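Local atomic coordinates of chlorella virus DNA ligase-adenylate (Chlorella virus, PDB entry 1FVI), a protein that probably seals nicks in duplex DNA using ATP, and is captured here as the covalent enzyme-adenylate intermediate of that reaction. Residues A[6-11]-A[181-186]; A[32-37]-A[59-64]; A[68-73]-A[91-96]; A[199-204]-A[257-262]. The protein carries 1 engineered substitution. All blocks are in the same frame, centred on the assembly; numbering follows the deposited sequence.

Contacts 1, 2 and 3 lie within the ATP-dependent ligase family region, whereas contact 4 joins strand 190-201 to a helix of the OB-like region, its centre about 39 Å from that of contact 1. Contacts 1 and 2 are mostly buried, contact 3 partly so, and contact 4 is a surface contact. Contacts 2 and 3 share one sheet, through neighbouring strands 63-68 and 92-99, and touch where Tyr94 OH meets Ser32 O; contact 1 belongs to a second sheet, beside the nucleotide. Backbone pairing is parallel in contact 1, which adds a phosphate-binding lysine, and antiparallel in contacts 2 and 3, which add polar side-chain bonds at chain turns; contact 4 is hydrogen-bond-free apolar packing.

Contact 1 (A[6-11]-A[181-186]); sequences LLAATL and GILLKM. With AMP (adenosine monophosphate), chain C; SO4 (sulfate ion), chain B.
Ala8 and Leu183 form the tight end of this parallel pairing, with Ala8 CB only 3.3 Å from Leu183 CD1, closer than ordinary van der Waals contact. Leu183 has torsions that are not cleanly staggered (chi1 -149°, chi2 -129°), consistent with a tight fit. Its CB takes Leu6 CD2 at 3.7 Å, while its other methyl, CD2, lies 4.1 Å from C2 of the adenine, so one buried leucine joins the chain packing to the base. The backbones are stitched by three hydrogen bonds: Ala9 N to Leu183 O, Lys185 N to Ala9 O (2.9 Å, 163° at the hydrogen) and Leu11 N to Lys185 O. They place strand 9-10 at the outer edge of a sheet, beside strand 184-186. On the face opposite Thr10 and Lys185, Ala9 CB meets Leu184 CD2; Leu11 and Met186 run side by side farther along.

Along the strands from Ala8 and Leu183, on the same side, the Thr10 and Lys185 end is looser and more open to solvent. Thr10 OG1 lies nearest Lys185 CE, at 3.6 Å, a loose contact with the aliphatic part of the chain. Beyond CG the lysine is fully extended, which carries NZ to AMP O1P at 2.7 Å and to a sulfate oxygen, O2, at 2.8 Å. Arg41 also binds that sulfate, probably a crystallisation ion, and Lys26, the covalent attachment point of AMP, is close by. Lys185 and Lys187 fit the lysines of motif V in covalent nucleotidyltransferases. The bond to AMP O1P implies that Lys185 probably offsets negative charge on the adenylate phosphate, the backbone pairing setting where its side chain starts.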
# COMPACT_ATOMS: atom_id res chain seq x y z
N LEU A 6 -16.51 -4.23 2.55
CA LEU A 6 -16.52 -2.97 3.27
C LEU A 6 -15.83 -1.95 2.34
O LEU A 6 -14.73 -2.19 1.83
CB LEU A 6 -15.69 -3.12 4.55
CG LEU A 6 -15.79 -2.15 5.74
CD1 LEU A 6 -14.46 -2.22 6.49
CD2 LEU A 6 -16.10 -0.72 5.35
N LEU A 7 -16.51 -0.83 2.07
CA LEU A 7 -15.94 0.21 1.23
C LEU A 7 -15.67 1.48 2.05
O LEU A 7 -16.17 1.64 3.16
CB LEU A 7 -16.82 0.46 0.02
CG LEU A 7 -17.00 -0.80 -0.83
CD1 LEU A 7 -17.98 -0.52 -1.95
CD2 LEU A 7 -15.65 -1.30 -1.37
N ALA A 8 -14.84 2.35 1.50
CA ALA A 8 -14.44 3.57 2.18
C ALA A 8 -15.06 4.87 1.70
O ALA A 8 -15.46 5.03 0.54
CB ALA A 8 -12.89 3.70 2.13
N ALA A 9 -15.19 5.79 2.64
CA ALA A 9 -15.64 7.12 2.33
C ALA A 9 -14.32 7.90 2.08
O ALA A 9 -13.23 7.45 2.47
CB ALA A 9 -16.40 7.70 3.52
N THR A 10 -14.40 9.02 1.39
CA THR A 10 -13.20 9.81 1.13
C THR A 10 -12.97 10.89 2.18
O THR A 10 -13.91 11.60 2.59
CB THR A 10 -13.27 10.44 -0.27
OG1 THR A 10 -13.34 9.39 -1.24
CG2 THR A 10 -12.03 11.32 -0.55
N LEU A 11 -11.73 10.97 2.66
CA LEU A 11 -11.33 11.97 3.64
C LEU A 11 -10.81 13.15 2.83
O LEU A 11 -9.81 13.01 2.12
CB LEU A 11 -10.23 11.42 4.56
CG LEU A 11 -9.60 12.23 5.70
CD1 LEU A 11 -8.61 13.25 5.17
CD2 LEU A 11 -10.68 12.89 6.57
N GLY A 181 -16.67 6.89 10.14
CA GLY A 181 -15.23 6.75 10.30
C GLY A 181 -14.79 5.30 10.41
O GLY A 181 -13.79 5.02 11.07
N ILE A 182 -15.50 4.39 9.74
CA ILE A 182 -15.18 2.96 9.80
C ILE A 182 -14.03 2.64 8.87
O ILE A 182 -13.08 1.96 9.24
CB ILE A 182 -16.43 2.08 9.43
CG1 ILE A 182 -17.52 2.21 10.51
CG2 ILE A 182 -16.06 0.61 9.27
CD1 ILE A 182 -18.84 1.62 10.09
N LEU A 183 -14.10 3.20 7.67
CA LEU A 183 -13.06 3.00 6.67
C LEU A 183 -13.02 4.25 5.83
O LEU A 183 -14.02 4.61 5.21
CB LEU A 183 -13.36 1.78 5.79
CG LEU A 183 -12.22 0.94 5.19
CD1 LEU A 183 -12.46 0.80 3.70
CD2 LEU A 183 -10.79 1.49 5.53
N LEU A 184 -11.86 4.91 5.82
CA LEU A 184 -11.67 6.15 5.06
C LEU A 184 -10.40 6.12 4.21
O LEU A 184 -9.38 5.57 4.61
CB LEU A 184 -11.58 7.35 6.02
CG LEU A 184 -12.61 7.58 7.14
CD1 LEU A 184 -12.17 8.78 7.97
CD2 LEU A 184 -14.01 7.78 6.59
N LYS A 185 -10.49 6.69 3.02
CA LYS A 185 -9.32 6.76 2.15
C LYS A 185 -8.78 8.19 2.10
O LYS A 185 -9.54 9.17 2.02
CB LYS A 185 -9.58 6.16 0.75
CG LYS A 185 -10.82 6.56 0.03
CD LYS A 185 -11.01 5.66 -1.18
CE LYS A 185 -12.04 6.20 -2.15
NZ LYS A 185 -12.07 5.42 -3.41
N MET A 186 -7.47 8.28 2.22
CA MET A 186 -6.79 9.56 2.26
C MET A 186 -5.63 9.70 1.29
O MET A 186 -4.72 8.89 1.26
CB MET A 186 -6.30 9.82 3.68
CG MET A 186 -5.40 11.03 3.80
SD MET A 186 -4.77 11.27 5.44
CE MET A 186 -3.26 10.51 5.29
P AMP C . -8.54 4.32 -4.15
O1P AMP C . -9.50 5.41 -4.35
O3P AMP C . -8.50 3.74 -5.62
O5' AMP C . -9.18 3.19 -3.38
C5' AMP C . -8.44 1.89 -3.20
C4' AMP C . -9.37 0.70 -3.08
O4' AMP C . -8.59 -0.36 -2.51
C3' AMP C . -10.56 0.93 -2.13
O3' AMP C . -11.79 0.33 -2.57
C2' AMP C . -10.17 0.26 -0.86
O2' AMP C . -11.32 -0.25 -0.20
C1' AMP C . -9.13 -0.80 -1.29
N9 AMP C . -8.06 -0.89 -0.32
C8 AMP C . -6.72 -0.84 -0.64
N7 AMP C . -5.99 -0.95 0.44
C5 AMP C . -6.86 -1.08 1.52
C6 AMP C . -6.66 -1.23 2.90
N6 AMP C . -5.43 -1.27 3.46
N1 AMP C . -7.77 -1.33 3.65
C2 AMP C . -8.96 -1.29 3.10
N3 AMP C . -9.29 -1.15 1.81
C4 AMP C . -8.19 -1.05 1.02
S SO4 B . -13.65 2.46 -4.67
O1 SO4 B . -15.01 2.03 -4.99
O2 SO4 B . -13.59 3.09 -3.30
O3 SO4 B . -13.09 3.48 -5.70
O4 SO4 B . -12.70 1.26 -4.74

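Contact 2 (A[32-37]-A[59-64]); sequences SVKQTQ and LPEGSD
Val33 and Asp64 face each other as an antiparallel, non-hydrogen-bonded pair with CA atoms 4.5 Å apart, and next to them Lys34 N bonds to Ser63 O and Gly62 N to Lys34 O, each at 2.8 Å. The second bond enters a type II turn, Pro60 to Ser63, whose third position is Gly62 with phi 98°. Pro60 O inside that turn accepts from both Ser63 N and Ser63 OG.

Lys34 reaches across the turn. CG stands anti to the backbone N (chi1 166°), and bends at chi2 and chi4 pass the chain over Pro60 O, 3.3 Å from CG, and on to Leu59 O, which NZ meets at 2.8 Å. Thr56 O is a second acceptor for NZ, so the ammonium sits on carbonyls at the C-terminal end of helix 49-58, where the helix dipole would probably favour a positive charge. Glu61 OE1 stays 4.4 Å from NZ, beyond a salt bridge. That carboxylate instead turns its syn lone pair on Thr36 N (2.8 Å, 162° at the hydrogen), tying the turn to the bend between strands 30-34 and 38-39. On the other side of the strand, Val33 CG2 packs 3.2 Å from Asp64 OD1, while Asp64 OD2 is held by Arg31 and Tyr171.

After strand 38-39 and helix 49-58, strand 63-68 thus returns to lie antiparallel beside strand 30-34, across it from 38-39, in one sheet of what is, by family, the nucleotidyltransferase domain of ATP-dependent DNA ligases.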
# COMPACT_ATOMS: atom_id res chain seq x y z
N SER A 32 -10.02 -8.93 -2.72
CA SER A 32 -10.42 -10.33 -2.66
C SER A 32 -10.78 -10.79 -1.26
O SER A 32 -10.05 -10.55 -0.29
CB SER A 32 -9.31 -11.22 -3.23
OG SER A 32 -9.85 -12.40 -3.80
N VAL A 33 -11.93 -11.44 -1.16
CA VAL A 33 -12.41 -11.96 0.09
C VAL A 33 -12.53 -13.47 0.00
O VAL A 33 -12.94 -14.03 -1.02
CB VAL A 33 -13.78 -11.37 0.44
CG1 VAL A 33 -14.31 -12.00 1.74
CG2 VAL A 33 -13.69 -9.86 0.58
N LYS A 34 -12.15 -14.13 1.09
CA LYS A 34 -12.24 -15.58 1.21
C LYS A 34 -13.60 -15.97 1.78
O LYS A 34 -13.90 -15.75 2.95
CB LYS A 34 -11.13 -16.10 2.12
CG LYS A 34 -11.30 -17.53 2.58
CD LYS A 34 -11.46 -18.47 1.43
CE LYS A 34 -11.81 -19.86 1.94
NZ LYS A 34 -10.78 -20.40 2.89
N GLN A 35 -14.43 -16.50 0.90
CA GLN A 35 -15.75 -16.97 1.28
C GLN A 35 -16.03 -18.21 0.44
O GLN A 35 -16.52 -18.11 -0.69
CB GLN A 35 -16.80 -15.89 1.04
CG GLN A 35 -18.14 -16.22 1.66
CD GLN A 35 -18.82 -15.00 2.22
OE1 GLN A 35 -19.59 -14.34 1.52
NE2 GLN A 35 -18.54 -14.69 3.47
N THR A 36 -15.61 -19.36 0.99
CA THR A 36 -15.72 -20.70 0.39
C THR A 36 -14.57 -20.83 -0.60
O THR A 36 -13.86 -21.83 -0.63
CB THR A 36 -17.10 -20.92 -0.29
OG1 THR A 36 -18.15 -20.43 0.57
CG2 THR A 36 -17.34 -22.42 -0.55
N GLN A 37 -14.39 -19.78 -1.41
CA GLN A 37 -13.31 -19.66 -2.38
C GLN A 37 -12.98 -18.16 -2.49
O GLN A 37 -13.66 -17.34 -1.87
CB GLN A 37 -13.73 -20.19 -3.74
CG GLN A 37 -14.88 -19.45 -4.39
CD GLN A 37 -15.23 -19.99 -5.76
OE1 GLN A 37 -16.38 -19.88 -6.20
NE2 GLN A 37 -14.25 -20.56 -6.45
N LEU A 59 -5.80 -19.18 3.28
CA LEU A 59 -6.56 -18.28 4.14
C LEU A 59 -7.77 -18.86 4.84
O LEU A 59 -8.46 -19.73 4.30
CB LEU A 59 -7.00 -17.06 3.34
CG LEU A 59 -5.95 -16.16 2.68
CD1 LEU A 59 -6.66 -15.22 1.71
CD2 LEU A 59 -5.18 -15.37 3.74
N PRO A 60 -8.04 -18.38 6.08
CA PRO A 60 -9.20 -18.85 6.83
C PRO A 60 -10.42 -18.16 6.27
O PRO A 60 -10.32 -17.07 5.69
CB PRO A 60 -8.89 -18.38 8.26
CG PRO A 60 -8.12 -17.14 8.03
CD PRO A 60 -7.17 -17.56 6.94
N GLU A 61 -11.56 -18.83 6.38
CA GLU A 61 -12.83 -18.30 5.91
C GLU A 61 -13.07 -16.91 6.54
O GLU A 61 -12.85 -16.72 7.74
CB GLU A 61 -13.93 -19.29 6.31
CG GLU A 61 -15.35 -18.83 6.05
CD GLU A 61 -15.74 -18.84 4.58
OE1 GLU A 61 -14.96 -19.34 3.74
OE2 GLU A 61 -16.86 -18.37 4.28
N GLY A 62 -13.48 -15.94 5.74
CA GLY A 62 -13.72 -14.60 6.27
C GLY A 62 -12.57 -13.61 6.08
O GLY A 62 -12.63 -12.47 6.55
N SER A 63 -11.53 -14.06 5.40
CA SER A 63 -10.38 -13.20 5.11
C SER A 63 -10.70 -12.12 4.08
O SER A 63 -11.40 -12.37 3.10
CB SER A 63 -9.21 -14.02 4.60
OG SER A 63 -8.64 -14.73 5.67
N ASP A 64 -10.18 -10.92 4.32
CA ASP A 64 -10.36 -9.79 3.42
C ASP A 64 -8.98 -9.18 3.11
O ASP A 64 -8.11 -9.09 3.99
CB ASP A 64 -11.30 -8.76 4.04
CG ASP A 64 -11.80 -7.77 3.02
OD1 ASP A 64 -11.46 -7.90 1.81
OD2 ASP A 64 -12.55 -6.85 3.43

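Contact 3 (A[68-73]-A[91-96]); sequences SIEGAT and KFSYYW
Glu70 leans over Ser93 and Tyr95 just after strand 63-68 has ended. Leaving CB, the chain folds at chi1 (-61°) and bends again at chi2, which turns it back over the neighbouring strand although CB does not itself aim there. CG comes first, 3.2 Å from Ser93 OG; CD lies equally near that hydroxyl. The two carboxylate oxygens then diverge in role. OE1 accepts a weak hydrogen bond from Tyr95 OH at 2.9 Å, with the carboxylate plane 69° from the ring plane. OE2 lies 3.2 Å from Ser93 OG and forms a salt bridge with Lys132 of strand 131-135.

Behind this chain, the backbones make one antiparallel hydrogen-bonded pair, Ser68 with Ser93. Its two bonds are unequal: Ser93 N to Ser68 O spans 2.8 Å, whereas Ser68 N reaches Ser93 O at 3.2 Å from 41° above the carbonyl plane. Ser68 OG comes in at the edge of the Tyr95 ring, in its plane and 3.0 Å from CE1; it is buried and has no polar partner in the model. Beyond the pair Ile69 CG1 rests on Phe92 CB at 4.2 Å, and the chain leaves the sheet for Thr73, which N-caps helix 74-82.

Tyr95 packs against Ile27 of the AMP site, its own side chain about 7 Å from the nucleotide. The chemistry implies a loop held to strand 92-99 mainly by the backbone pair, with the tyrosine bond a weak addition, and to strand 131-135 by the Lys132 salt bridge, which would probably favour an ionised Glu70.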
# COMPACT_ATOMS: atom_id res chain seq x y z
N SER A 68 -1.93 -8.69 -5.38
CA SER A 68 -1.06 -7.85 -6.18
C SER A 68 0.25 -8.53 -6.47
O SER A 68 0.74 -9.31 -5.65
CB SER A 68 -0.78 -6.53 -5.46
OG SER A 68 -0.18 -6.77 -4.21
N ILE A 69 0.79 -8.28 -7.66
CA ILE A 69 2.09 -8.81 -8.07
C ILE A 69 3.05 -7.66 -7.73
O ILE A 69 3.04 -6.61 -8.38
CB ILE A 69 2.12 -9.12 -9.57
CG1 ILE A 69 0.99 -10.09 -9.92
CG2 ILE A 69 3.46 -9.72 -9.94
CD1 ILE A 69 0.91 -10.46 -11.38
N GLU A 70 3.83 -7.87 -6.67
CA GLU A 70 4.76 -6.88 -6.14
C GLU A 70 5.34 -5.73 -6.97
O GLU A 70 4.94 -4.58 -6.78
CB GLU A 70 5.88 -7.57 -5.36
CG GLU A 70 5.40 -8.39 -4.17
CD GLU A 70 4.72 -7.57 -3.07
OE1 GLU A 70 3.89 -6.69 -3.38
OE2 GLU A 70 5.00 -7.85 -1.89
N GLY A 71 6.28 -6.03 -7.86
CA GLY A 71 6.87 -4.96 -8.65
C GLY A 71 6.31 -4.80 -10.04
O GLY A 71 6.96 -4.23 -10.90
N ALA A 72 5.10 -5.29 -10.26
CA ALA A 72 4.46 -5.19 -11.57
C ALA A 72 3.48 -4.02 -11.60
O ALA A 72 3.18 -3.41 -10.56
CB ALA A 72 3.73 -6.48 -11.90
N THR A 73 2.97 -3.73 -12.79
CA THR A 73 2.00 -2.65 -12.95
C THR A 73 0.60 -3.14 -12.61
O THR A 73 0.34 -4.35 -12.61
CB THR A 73 1.98 -2.09 -14.39
OG1 THR A 73 1.62 -3.13 -15.31
CG2 THR A 73 3.34 -1.48 -14.75
N LYS A 91 4.91 -15.67 -9.13
CA LYS A 91 4.77 -15.31 -7.73
C LYS A 91 3.83 -14.10 -7.61
O LYS A 91 3.74 -13.28 -8.53
CB LYS A 91 6.14 -14.99 -7.16
CG LYS A 91 7.13 -16.14 -7.22
CD LYS A 91 8.52 -15.66 -6.84
CE LYS A 91 9.51 -16.80 -6.65
NZ LYS A 91 9.34 -17.46 -5.32
N PHE A 92 3.10 -14.03 -6.51
CA PHE A 92 2.19 -12.93 -6.24
C PHE A 92 2.03 -12.78 -4.73
O PHE A 92 2.45 -13.63 -3.95
CB PHE A 92 0.83 -13.12 -6.95
CG PHE A 92 0.10 -14.38 -6.55
CD1 PHE A 92 -0.80 -14.38 -5.48
CD2 PHE A 92 0.35 -15.59 -7.22
CE1 PHE A 92 -1.44 -15.56 -5.08
CE2 PHE A 92 -0.28 -16.76 -6.82
CZ PHE A 92 -1.18 -16.75 -5.75
N SER A 93 1.42 -11.69 -4.32
CA SER A 93 1.23 -11.45 -2.91
C SER A 93 -0.23 -11.23 -2.57
O SER A 93 -1.07 -11.05 -3.45
CB SER A 93 2.05 -10.23 -2.49
OG SER A 93 3.43 -10.47 -2.70
N TYR A 94 -0.54 -11.30 -1.28
CA TYR A 94 -1.89 -11.07 -0.81
C TYR A 94 -1.77 -10.31 0.50
O TYR A 94 -1.25 -10.84 1.49
CB TYR A 94 -2.66 -12.37 -0.60
CG TYR A 94 -4.06 -12.13 -0.08
CD1 TYR A 94 -5.10 -11.79 -0.95
CD2 TYR A 94 -4.35 -12.27 1.27
CE1 TYR A 94 -6.41 -11.60 -0.48
CE2 TYR A 94 -5.65 -12.07 1.77
CZ TYR A 94 -6.67 -11.74 0.88
OH TYR A 94 -7.94 -11.61 1.36
N TYR A 95 -2.15 -9.03 0.47
CA TYR A 95 -2.12 -8.19 1.65
C TYR A 95 -3.43 -8.46 2.38
O TYR A 95 -4.51 -8.09 1.90
CB TYR A 95 -2.03 -6.71 1.24
CG TYR A 95 -0.72 -6.30 0.58
CD1 TYR A 95 -0.58 -6.35 -0.80
CD2 TYR A 95 0.36 -5.84 1.35
CE1 TYR A 95 0.61 -5.93 -1.42
CE2 TYR A 95 1.54 -5.42 0.74
CZ TYR A 95 1.66 -5.47 -0.65
OH TYR A 95 2.81 -5.04 -1.27
N TRP A 96 -3.33 -9.16 3.50
CA TRP A 96 -4.48 -9.56 4.31
C TRP A 96 -4.74 -8.51 5.35
O TRP A 96 -4.02 -8.41 6.34
CB TRP A 96 -4.15 -10.90 4.97
CG TRP A 96 -5.26 -11.59 5.74
CD1 TRP A 96 -6.59 -11.29 5.72
CD2 TRP A 96 -5.10 -12.66 6.69
NE1 TRP A 96 -7.26 -12.10 6.61
CE2 TRP A 96 -6.37 -12.95 7.21
CE3 TRP A 96 -3.99 -13.40 7.15
CZ2 TRP A 96 -6.58 -13.95 8.18
CZ3 TRP A 96 -4.20 -14.39 8.11
CH2 TRP A 96 -5.49 -14.65 8.61

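Contact 4 (A[199-204]-A[257-262]); sequences MTALFK and DFWQNK
Ala201 lays its methyl over one face of the Trp259 indole, a CH-pi contact in which CB stands 3.8 Å from the centroid of the six-membered ring and 27° off its normal. The touch is displaced toward the rim, with CH2 the nearest ring atom at 3.4 Å. The opposite face is taken by Lys262 NZ, which sits over the middle of the ring, 3.8 Å above its plane. A bend at chi4 (-61°) brings NZ back to Trp259 O, to which it donates a 3.2 Å hydrogen bond in the carbonyl plane. The indole is thus sandwiched between a methyl and an ammonium.

These residues fasten the end of helix 252-260 and the residues just after it to the end of strand 190-201, a central strand of the five-stranded antiparallel sheet of the OB-like domain; no hydrogen bond links the two segments.

Met199 fills the rest of the interface. Its CB meets the indole edge at CZ3, and the extended chain then runs alongside the end of the helix, bringing SD to 3.4 Å from Lys262 CB. The terminal CE reaches Phe258 CD2 at 3.8 Å, the two side chains crossing at about a right angle. Phe258 in turn packs edge-to-face with Tyr265.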
# COMPACT_ATOMS: atom_id res chain seq x y z
N MET A 199 22.95 15.19 -8.36
CA MET A 199 22.71 14.03 -7.50
C MET A 199 23.76 13.92 -6.40
O MET A 199 24.88 14.42 -6.53
CB MET A 199 22.73 12.73 -8.29
CG MET A 199 21.60 12.58 -9.27
SD MET A 199 21.68 11.02 -10.12
CE MET A 199 20.41 11.30 -11.37
N THR A 200 23.38 13.24 -5.32
CA THR A 200 24.26 13.05 -4.19
C THR A 200 24.28 11.55 -3.93
O THR A 200 23.21 10.92 -3.87
CB THR A 200 23.73 13.76 -2.96
OG1 THR A 200 23.49 15.13 -3.27
CG2 THR A 200 24.73 13.68 -1.83
N ALA A 201 25.49 10.97 -3.83
CA ALA A 201 25.66 9.54 -3.58
C ALA A 201 25.17 9.12 -2.18
O ALA A 201 25.03 9.96 -1.28
CB ALA A 201 27.12 9.17 -3.75
N LEU A 202 24.97 7.82 -2.01
CA LEU A 202 24.48 7.25 -0.75
C LEU A 202 25.55 6.85 0.27
O LEU A 202 25.42 7.17 1.45
CB LEU A 202 23.55 6.07 -1.04
CG LEU A 202 22.97 5.26 0.12
CD1 LEU A 202 22.24 6.15 1.13
CD2 LEU A 202 22.02 4.21 -0.44
N PHE A 203 26.56 6.10 -0.16
CA PHE A 203 27.63 5.66 0.76
C PHE A 203 28.84 6.58 0.70
O PHE A 203 29.98 6.10 0.67
CB PHE A 203 28.07 4.23 0.45
CG PHE A 203 26.95 3.29 0.13
CD1 PHE A 203 26.79 2.80 -1.16
CD2 PHE A 203 26.07 2.86 1.12
CE1 PHE A 203 25.78 1.89 -1.47
CE2 PHE A 203 25.06 1.95 0.83
CZ PHE A 203 24.91 1.46 -0.47
N LYS A 204 28.62 7.90 0.68
CA LYS A 204 29.72 8.86 0.62
C LYS A 204 30.51 8.71 -0.67
O LYS A 204 30.25 9.40 -1.66
CB LYS A 204 30.64 8.69 1.83
CG LYS A 204 32.10 9.08 1.62
CD LYS A 204 32.98 8.47 2.72
CE LYS A 204 32.98 6.94 2.66
NZ LYS A 204 33.49 6.32 3.92
N ASP A 257 20.60 2.68 -10.93
CA ASP A 257 20.44 3.18 -12.30
C ASP A 257 20.68 4.68 -12.40
O ASP A 257 21.45 5.13 -13.26
CB ASP A 257 19.05 2.82 -12.85
CG ASP A 257 18.90 1.34 -13.10
OD1 ASP A 257 19.93 0.63 -13.09
OD2 ASP A 257 17.75 0.89 -13.30
N PHE A 258 20.01 5.45 -11.54
CA PHE A 258 20.18 6.90 -11.49
C PHE A 258 21.67 7.27 -11.38
O PHE A 258 22.14 8.12 -12.12
CB PHE A 258 19.40 7.50 -10.31
CG PHE A 258 17.97 7.87 -10.63
CD1 PHE A 258 16.93 7.45 -9.81
CD2 PHE A 258 17.68 8.69 -11.72
CE1 PHE A 258 15.61 7.84 -10.06
CE2 PHE A 258 16.35 9.09 -11.98
CZ PHE A 258 15.32 8.66 -11.15
N TRP A 259 22.41 6.57 -10.50
CA TRP A 259 23.84 6.82 -10.28
C TRP A 259 24.81 6.33 -11.36
O TRP A 259 25.82 6.97 -11.63
CB TRP A 259 24.31 6.26 -8.94
CG TRP A 259 25.66 6.79 -8.52
CD1 TRP A 259 26.85 6.12 -8.51
CD2 TRP A 259 25.94 8.11 -8.01
NE1 TRP A 259 27.85 6.93 -8.02
CE2 TRP A 259 27.31 8.15 -7.70
CE3 TRP A 259 25.15 9.24 -7.77
CZ2 TRP A 259 27.93 9.30 -7.17
CZ3 TRP A 259 25.76 10.38 -7.25
CH2 TRP A 259 27.14 10.40 -6.95
N GLN A 260 24.54 5.16 -11.94
CA GLN A 260 25.40 4.62 -12.98
C GLN A 260 25.25 5.44 -14.26
O GLN A 260 26.22 5.63 -15.01
CB GLN A 260 25.08 3.15 -13.24
CG GLN A 260 25.33 2.24 -12.06
CD GLN A 260 26.76 2.32 -11.54
OE1 GLN A 260 26.99 2.49 -10.34
NE2 GLN A 260 27.72 2.18 -12.45
N ASN A 261 24.04 5.94 -14.52
CA ASN A 261 23.79 6.74 -15.71
C ASN A 261 23.28 8.14 -15.36
O ASN A 261 22.47 8.69 -16.10
CB ASN A 261 22.76 6.04 -16.61
CG ASN A 261 23.35 4.87 -17.37
OD1 ASN A 261 23.31 3.73 -16.90
ND2 ASN A 261 23.91 5.15 -18.55
N LYS A 262 23.78 8.72 -14.28
CA LYS A 262 23.33 10.05 -13.86
C LYS A 262 23.41 11.14 -14.91
O LYS A 262 22.55 12.02 -14.99
CB LYS A 262 24.01 10.49 -12.56
CG LYS A 262 25.51 10.48 -12.55
CD LYS A 262 25.99 10.86 -11.16
CE LYS A 262 27.49 10.69 -11.02
NZ LYS A 262 27.93 9.28 -11.24